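PDB 3TDG: putative uncharacterized protein from Helicobacter pylori, which probably acts as a thioredoxin-fold thiol-disulfide oxidoreductase of the DsbG type, with a reductase role. Local coordinates for residues L55-E67 with Y73-L85. Sequence-based numbering, arbitrary orientation.
Sequences LKSSQDLKMVVIE and YNIPLVVSKDGNL
Lys62 and Val79 grip each other twice through their backbones, Lys62 N reaching Val79 O at 2.8 Å, nearly straight at 174°, while Val79 N donates back to Lys62 O. Reciprocal pairing recurs at Val64 with Leu77, though Leu77 N meets Val64 O at 2.6 Å through a bent N-H, and at Ile66 with Ile75, making strands 62-67 and 74-79 an antiparallel hairpin. Beyond the ladder, Lys81 N donates to Asp60 OD1 at 3.2 Å, from above the carboxylate plane; with CG anti to its own backbone N (chi1 179°), the Asp60 carboxylate swings in against Ser80 and Lys81. Asp82 OD2 accepts from Ser80 OG at 2.7 Å and from Asn84 N, the latter an Asx turn, at the type I turn from Ser80 to Gly83.

On one face, Val64 CG2 meets Val79 CG2 at 3.8 Å. Ile66 holds CG1 between its backbone N and carbonyl carbon (chi1 63°), and a second bend at chi2 sets CD1 against Ile75 CB at 3.7 Å; its CG2 touches Leu77 CD1. On the other face, Val65 CG2 leans on Pro76 CB. Val78 CG1 lies across Leu61 at about a right angle, 3.6 Å from its CB; Leu61 also packs on Leu61 of the second subunit. The chemistry thus implies a hairpin registered by its backbone, with Val79 carrying one face onto Leu35 of helix 33-43 and Met63 the other onto Thr107 of the long helix 98-129.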
loop_
_atom_site.group_PDB
_atom_site.type_symbol
_atom_site.label_atom_id
_atom_site.label_comp_id
_atom_site.label_asym_id
_atom_site.label_seq_id
_atom_site.Cartn_x
_atom_site.Cartn_y
_atom_site.Cartn_z
ATOM N N LEU A 55 3.567 -33.263 5.385
ATOM C CA LEU A 55 2.720 -32.723 6.433
ATOM C C LEU A 55 2.146 -33.825 7.303
ATOM O O LEU A 55 1.619 -34.790 6.812
ATOM C CB LEU A 55 1.573 -31.932 5.854
ATOM C CG LEU A 55 1.811 -30.754 4.937
ATOM C CD1 LEU A 55 0.487 -30.268 4.485
ATOM C CD2 LEU A 55 2.539 -29.694 5.643
ATOM N N LYS A 56 2.256 -33.664 8.606
ATOM C CA LYS A 56 1.742 -34.636 9.539
ATOM C C LYS A 56 0.269 -34.744 9.318
ATOM O O LYS A 56 -0.354 -35.744 9.575
ATOM C CB LYS A 56 1.946 -34.154 10.960
ATOM C CG LYS A 56 3.332 -33.729 11.307
ATOM C CD LYS A 56 4.164 -34.898 11.734
ATOM C CE LYS A 56 5.310 -34.476 12.618
ATOM N NZ LYS A 56 6.443 -35.412 12.517
ATOM N N SER A 57 -0.277 -33.665 8.821
ATOM C CA SER A 57 -1.678 -33.429 8.858
ATOM C C SER A 57 -2.428 -34.019 7.653
ATOM O O SER A 57 -3.637 -34.159 7.671
ATOM C CB SER A 57 -1.860 -31.933 8.983
ATOM O OG SER A 57 -3.200 -31.623 8.961
ATOM N N SER A 58 -1.701 -34.396 6.622
ATOM C CA SER A 58 -2.309 -35.044 5.486
ATOM C C SER A 58 -1.401 -36.047 4.841
ATOM O O SER A 58 -0.217 -35.897 4.842
ATOM C CB SER A 58 -2.687 -34.031 4.440
ATOM O OG SER A 58 -2.977 -34.693 3.244
ATOM N N GLN A 59 -1.965 -37.071 4.249
ATOM C CA GLN A 59 -1.145 -38.055 3.588
ATOM C C GLN A 59 -0.961 -37.744 2.121
ATOM O O GLN A 59 0.014 -38.124 1.537
ATOM C CB GLN A 59 -1.750 -39.446 3.735
ATOM C CG GLN A 59 -1.655 -40.034 5.118
ATOM C CD GLN A 59 -0.348 -40.766 5.355
ATOM O OE1 GLN A 59 0.725 -40.272 5.015
ATOM N NE2 GLN A 59 -0.433 -41.946 5.952
ATOM N N ASP A 60 -1.914 -37.073 1.509
ATOM C CA ASP A 60 -1.764 -36.762 0.103
ATOM C C ASP A 60 -1.012 -35.447 -0.140
ATOM O O ASP A 60 -0.359 -35.288 -1.127
ATOM C CB ASP A 60 -3.114 -36.755 -0.600
ATOM C CG ASP A 60 -3.009 -36.411 -2.079
ATOM O OD1 ASP A 60 -2.364 -37.144 -2.823
ATOM O OD2 ASP A 60 -3.588 -35.408 -2.503
ATOM N N LEU A 61 -1.107 -34.514 0.778
ATOM C CA LEU A 61 -0.528 -33.187 0.592
ATOM C C LEU A 61 0.900 -33.028 1.092
ATOM O O LEU A 61 1.224 -33.439 2.207
ATOM C CB LEU A 61 -1.422 -32.145 1.248
ATOM C CG LEU A 61 -2.828 -32.034 0.674
ATOM C CD1 LEU A 61 -3.567 -30.964 1.434
ATOM C CD2 LEU A 61 -2.788 -31.720 -0.828
ATOM N N LYS A 62 1.748 -32.425 0.257
ATOM C CA LYS A 62 3.125 -32.088 0.630
ATOM C C LYS A 62 3.374 -30.572 0.574
ATOM O O LYS A 62 2.692 -29.850 -0.150
ATOM C CB LYS A 62 4.133 -32.798 -0.285
ATOM C CG LYS A 62 3.874 -34.304 -0.491
ATOM C CD LYS A 62 5.126 -35.007 -0.992
ATOM C CE LYS A 62 6.033 -35.410 0.168
ATOM N NZ LYS A 62 5.468 -36.582 0.909
ATOM N N MET A 63 4.362 -30.113 1.334
ATOM C CA MET A 63 4.796 -28.727 1.312
ATOM C C MET A 63 5.926 -28.594 0.294
ATOM O O MET A 63 6.933 -29.294 0.388
ATOM C CB MET A 63 5.260 -28.300 2.700
ATOM C CG MET A 63 5.209 -26.801 2.953
ATOM S SD MET A 63 6.654 -25.943 2.336
ATOM C CE MET A 63 7.924 -26.540 3.459
ATOM N N VAL A 64 5.733 -27.708 -0.688
ATOM C CA VAL A 64 6.722 -27.463 -1.739
ATOM C C VAL A 64 7.036 -25.969 -1.844
ATOM O O VAL A 64 6.121 -25.129 -1.871
ATOM C CB VAL A 64 6.222 -27.981 -3.119
ATOM C CG1 VAL A 64 7.287 -27.810 -4.198
ATOM C CG2 VAL A 64 5.808 -29.461 -3.038
ATOM N N VAL A 65 8.321 -25.639 -1.875
ATOM C CA VAL A 65 8.764 -24.284 -2.201
ATOM C C VAL A 65 9.371 -24.294 -3.604
ATOM O O VAL A 65 10.146 -25.198 -3.947
ATOM C CB VAL A 65 9.750 -23.726 -1.151
ATOM C CG1 VAL A 65 10.202 -22.288 -1.503
ATOM C CG2 VAL A 65 9.084 -23.740 0.223
ATOM N N ILE A 66 8.992 -23.298 -4.406
ATOM C CA ILE A 66 9.445 -23.164 -5.782
ATOM C C ILE A 66 10.076 -21.795 -5.970
ATOM O O ILE A 66 9.857 -20.903 -5.158
ATOM C CB ILE A 66 8.291 -23.394 -6.826
ATOM C CG1 ILE A 66 7.166 -22.358 -6.704
ATOM C CG2 ILE A 66 7.754 -24.843 -6.772
ATOM C CD1 ILE A 66 7.477 -21.005 -7.426
ATOM N N GLU A 67 10.871 -21.643 -7.030
ATOM C CA GLU A 67 11.428 -20.357 -7.415
ATOM C C GLU A 67 10.740 -19.876 -8.683
ATOM O O GLU A 67 10.691 -20.603 -9.661
ATOM C CB GLU A 67 12.920 -20.498 -7.694
ATOM C CG GLU A 67 13.598 -19.179 -8.032
ATOM C CD GLU A 67 14.967 -19.393 -8.645
ATOM O OE1 GLU A 67 15.058 -20.058 -9.706
ATOM O OE2 GLU A 67 15.952 -18.902 -8.055
ATOM N N TYR A 73 11.580 -14.876 -6.764
ATOM C CA TYR A 73 10.877 -15.043 -5.489
ATOM C C TYR A 73 10.663 -16.520 -5.179
ATOM O O TYR A 73 10.392 -17.323 -6.083
ATOM C CB TYR A 73 9.536 -14.298 -5.485
ATOM C CG TYR A 73 9.678 -12.791 -5.527
ATOM C CD1 TYR A 73 10.811 -12.165 -5.003
ATOM C CD2 TYR A 73 8.671 -11.986 -6.058
ATOM C CE1 TYR A 73 10.946 -10.787 -5.020
ATOM C CE2 TYR A 73 8.801 -10.594 -6.081
ATOM C CZ TYR A 73 9.946 -10.011 -5.568
ATOM O OH TYR A 73 10.109 -8.644 -5.571
ATOM N N ASN A 74 10.847 -16.876 -3.906
ATOM C CA ASN A 74 10.565 -18.220 -3.432
ATOM C C ASN A 74 9.121 -18.260 -2.976
ATOM O O ASN A 74 8.697 -17.418 -2.185
ATOM C CB ASN A 74 11.478 -18.612 -2.276
ATOM C CG ASN A 74 12.918 -18.845 -2.705
ATOM O OD1 ASN A 74 13.378 -18.362 -3.751
ATOM N ND2 ASN A 74 13.645 -19.576 -1.880
ATOM N N ILE A 75 8.371 -19.236 -3.477
ATOM C CA ILE A 75 6.933 -19.298 -3.241
ATOM C C ILE A 75 6.613 -20.650 -2.618
ATOM O O ILE A 75 6.923 -21.689 -3.209
ATOM C CB ILE A 75 6.134 -19.159 -4.567
ATOM C CG1 ILE A 75 6.605 -17.930 -5.382
ATOM C CG2 ILE A 75 4.607 -19.152 -4.300
ATOM C CD1 ILE A 75 6.299 -16.567 -4.702
ATOM N N PRO A 76 6.023 -20.639 -1.406
ATOM C CA PRO A 76 5.587 -21.858 -0.729
ATOM C C PRO A 76 4.190 -22.316 -1.148
ATOM O O PRO A 76 3.266 -21.508 -1.286
ATOM C CB PRO A 76 5.632 -21.459 0.753
ATOM C CG PRO A 76 5.299 -20.013 0.740
ATOM C CD PRO A 76 6.000 -19.474 -0.503
ATOM N N LEU A 77 4.063 -23.624 -1.338
ATOM C CA LEU A 77 2.857 -24.269 -1.853
ATOM C C LEU A 77 2.497 -25.517 -1.052
ATOM O O LEU A 77 3.370 -26.172 -0.462
ATOM C CB LEU A 77 3.107 -24.729 -3.303
ATOM C CG LEU A 77 3.789 -23.768 -4.294
ATOM C CD1 LEU A 77 4.198 -24.511 -5.582
ATOM C CD2 LEU A 77 2.864 -22.594 -4.597
ATOM N N VAL A 78 1.222 -25.870 -1.085
ATOM C CA VAL A 78 0.797 -27.231 -0.741
ATOM C C VAL A 78 0.410 -27.910 -2.056
ATOM O O VAL A 78 -0.340 -27.347 -2.865
ATOM C CB VAL A 78 -0.344 -27.234 0.331
ATOM C CG1 VAL A 78 -0.939 -28.615 0.503
ATOM C CG2 VAL A 78 0.216 -26.762 1.675
ATOM N N VAL A 79 0.961 -29.098 -2.282
ATOM C CA VAL A 79 0.816 -29.807 -3.551
ATOM C C VAL A 79 0.373 -31.264 -3.311
ATOM O O VAL A 79 0.890 -31.936 -2.412
ATOM C CB VAL A 79 2.144 -29.759 -4.364
ATOM C CG1 VAL A 79 2.042 -30.553 -5.654
ATOM C CG2 VAL A 79 2.564 -28.311 -4.667
ATOM N N SER A 80 -0.586 -31.742 -4.101
ATOM C CA SER A 80 -0.994 -33.152 -4.031
ATOM C C SER A 80 0.128 -34.098 -4.492
ATOM O O SER A 80 1.100 -33.664 -5.130
ATOM C CB SER A 80 -2.280 -33.403 -4.825
ATOM O OG SER A 80 -2.101 -33.108 -6.199
ATOM N N LYS A 81 -0.017 -35.379 -4.143
ATOM C CA LYS A 81 0.928 -36.444 -4.514
ATOM C C LYS A 81 1.191 -36.535 -6.009
ATOM O O LYS A 81 2.338 -36.686 -6.438
ATOM C CB LYS A 81 0.405 -37.807 -4.027
ATOM C CG LYS A 81 0.853 -38.198 -2.633
ATOM C CD LYS A 81 0.540 -39.673 -2.369
ATOM C CE LYS A 81 1.166 -40.166 -1.065
ATOM N NZ LYS A 81 2.655 -40.337 -1.172
ATOM N N ASP A 82 0.129 -36.464 -6.807
ATOM C CA ASP A 82 0.295 -36.539 -8.254
ATOM C C ASP A 82 0.731 -35.200 -8.892
ATOM O O ASP A 82 0.972 -35.139 -10.089
ATOM C CB ASP A 82 -0.975 -37.095 -8.910
ATOM C CG ASP A 82 -2.193 -36.231 -8.660
ATOM O OD1 ASP A 82 -3.279 -36.620 -9.138
ATOM O OD2 ASP A 82 -2.083 -35.158 -8.011
ATOM N N GLY A 83 0.857 -34.142 -8.086
ATOM C CA GLY A 83 1.274 -32.825 -8.579
ATOM C C GLY A 83 0.213 -32.080 -9.374
ATOM O O GLY A 83 0.521 -31.090 -10.042
ATOM N N ASN A 84 -1.037 -32.540 -9.285
ATOM C CA ASN A 84 -2.143 -31.986 -10.058
ATOM C C ASN A 84 -2.961 -30.903 -9.366
ATOM O O ASN A 84 -3.806 -30.276 -9.997
ATOM C CB ASN A 84 -3.073 -33.104 -10.532
ATOM C CG ASN A 84 -2.504 -33.855 -11.721
ATOM O OD1 ASN A 84 -1.953 -33.253 -12.646
ATOM N ND2 ASN A 84 -2.636 -35.171 -11.704
ATOM N N LEU A 85 -2.744 -30.720 -8.065
ATOM C CA LEU A 85 -3.412 -29.668 -7.299
ATOM C C LEU A 85 -2.349 -28.881 -6.530
ATOM O O LEU A 85 -1.483 -29.448 -5.864
ATOM C CB LEU A 85 -4.468 -30.261 -6.352
ATOM C CG LEU A 85 -5.160 -29.337 -5.333
ATOM C CD1 LEU A 85 -6.020 -28.263 -6.010
ATOM C CD2 LEU A 85 -5.984 -30.167 -4.368
#